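Local coordinates for protein probable uracil-DNA glycosylase (Acanthamoeba polyphaga mimivirus, PDB 5X55) that is probably a viral uracil-DNA glycosylase, a member of the UDG superfamily whose alpha/beta fold is built round a four-stranded parallel sheet, at residues G296-A299 and H300-Q304. Sequence-based numbering, arbitrary orientation.
Sequences GAHA and HKLCQ
Cys303 N donates to Ala299 O at 2.8 Å, the shortest of four successive i to i+4 bonds along this short helix. The next in length, Lys301 N to Ala297 O at 2.9 Å, is straighter, with an N-H...O angle of 167° against 149° for the cysteine amide. The series begins at Gly296, which holds the N-cap position and accepts from His300 N through its carbonyl O at 3.1 Å.

One turn apart, His298 and Leu302 are joined by a bond from Leu302 N to His298 O and by their side chains. Leu302 CG lies over one face of the imidazole, and CD1 comes within 3.9 Å of His298 NE2, whose polar partner is Ser256 OG. A chi1 of 173° sets the ring beside the His298 carbonyl carbon, where the leucine branch crosses it obliquely. Lys301, bent at chi3 and chi4, brings NZ obliquely to this ring, 4.4 Å from ND1.

Just past the helix end, Gln304 NE2 lies above one face of the His300 ring, offset toward its rim, and bonds weakly to His300 O at 3.4 Å; the same NE2 bonds Met331 O, and His300 ND1 pairs with Ser330 OG.

Helix 297-303 is the connection of a beta-alpha-beta unit: it follows strand 291-295 after the single residue Gly296, Cys303 packs on both that strand and strand 312-316, and His300 touches Thr315 on the latter.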
loop_
_atom_site.group_PDB
_atom_site.type_symbol
_atom_site.label_atom_id
_atom_site.label_comp_id
_atom_site.label_asym_id
_atom_site.label_seq_id
_atom_site.Cartn_x
_atom_site.Cartn_y
_atom_site.Cartn_z
ATOM N N GLY A 296 -7.319 9.763 4.767
ATOM C CA GLY A 296 -6.742 10.157 6.032
ATOM C C GLY A 296 -5.631 11.189 5.881
ATOM O O GLY A 296 -5.106 11.454 4.794
ATOM N N ALA A 297 -5.264 11.777 7.020
ATOM C CA ALA A 297 -4.369 12.935 7.021
ATOM C C ALA A 297 -2.937 12.553 6.658
ATOM O O ALA A 297 -2.247 13.297 5.950
ATOM C CB ALA A 297 -4.415 13.615 8.391
ATOM N N HIS A 298 -2.480 11.396 7.125
ATOM C CA HIS A 298 -1.136 10.928 6.804
ATOM C C HIS A 298 -0.949 10.705 5.296
ATOM O O HIS A 298 0.026 11.182 4.694
ATOM C CB HIS A 298 -0.858 9.638 7.582
ATOM C CG HIS A 298 0.430 8.998 7.200
ATOM N ND1 HIS A 298 1.648 9.490 7.615
ATOM C CD2 HIS A 298 0.700 7.963 6.370
ATOM C CE1 HIS A 298 2.616 8.760 7.086
ATOM N NE2 HIS A 298 2.067 7.824 6.331
ATOM N N ALA A 299 -1.872 9.974 4.668
ATOM C CA ALA A 299 -1.784 9.773 3.222
ATOM C C ALA A 299 -1.849 11.109 2.485
ATOM O O ALA A 299 -1.174 11.302 1.466
ATOM C CB ALA A 299 -2.898 8.828 2.761
ATOM N N HIS A 300 -2.629 12.057 3.015
ATOM C CA HIS A 300 -2.777 13.366 2.389
ATOM C C HIS A 300 -1.479 14.167 2.448
ATOM O O HIS A 300 -1.084 14.816 1.458
ATOM C CB HIS A 300 -3.905 14.124 3.077
ATOM C CG HIS A 300 -4.155 15.475 2.488
ATOM N ND1 HIS A 300 -4.279 16.613 3.254
ATOM C CD2 HIS A 300 -4.285 15.869 1.199
ATOM C CE1 HIS A 300 -4.497 17.647 2.464
ATOM N NE2 HIS A 300 -4.509 17.223 1.213
ATOM N N LYS A 301 -0.812 14.142 3.605
ATOM C CA LYS A 301 0.517 14.727 3.679
ATOM C C LYS A 301 1.406 14.129 2.608
ATOM O O LYS A 301 2.044 14.857 1.839
ATOM C CB LYS A 301 1.131 14.518 5.062
ATOM C CG LYS A 301 2.629 14.844 5.081
ATOM C CD LYS A 301 3.153 15.073 6.495
ATOM C CE LYS A 301 3.324 13.760 7.259
ATOM N NZ LYS A 301 4.323 12.875 6.599
ATOM N N LEU A 302 1.423 12.798 2.502
ATOM C CA LEU A 302 2.292 12.202 1.488
ATOM C C LEU A 302 1.907 12.655 0.085
ATOM O O LEU A 302 2.781 12.891 -0.750
ATOM C CB LEU A 302 2.255 10.682 1.576
ATOM C CG LEU A 302 2.894 10.087 2.809
ATOM C CD1 LEU A 302 2.909 8.596 2.621
ATOM C CD2 LEU A 302 4.297 10.631 3.003
ATOM N N CYS A 303 0.607 12.763 -0.206
ATOM C CA CYS A 303 0.185 13.151 -1.553
ATOM C C CYS A 303 0.461 14.615 -1.863
ATOM O O CYS A 303 0.366 15.020 -3.030
ATOM C CB CYS A 303 -1.297 12.854 -1.745
ATOM S SG CYS A 303 -1.636 11.059 -1.881
ATOM N N GLN A 304 0.779 15.420 -0.858
ATOM C CA GLN A 304 1.254 16.769 -1.139
ATOM C C GLN A 304 2.715 16.815 -1.557
ATOM O O GLN A 304 3.248 17.908 -1.763
ATOM C CB GLN A 304 1.005 17.649 0.076
ATOM C CG GLN A 304 -0.482 17.859 0.233
ATOM C CD GLN A 304 -0.829 18.696 1.405
ATOM O OE1 GLN A 304 -0.580 19.911 1.409
ATOM N NE2 GLN A 304 -1.396 18.062 2.435
#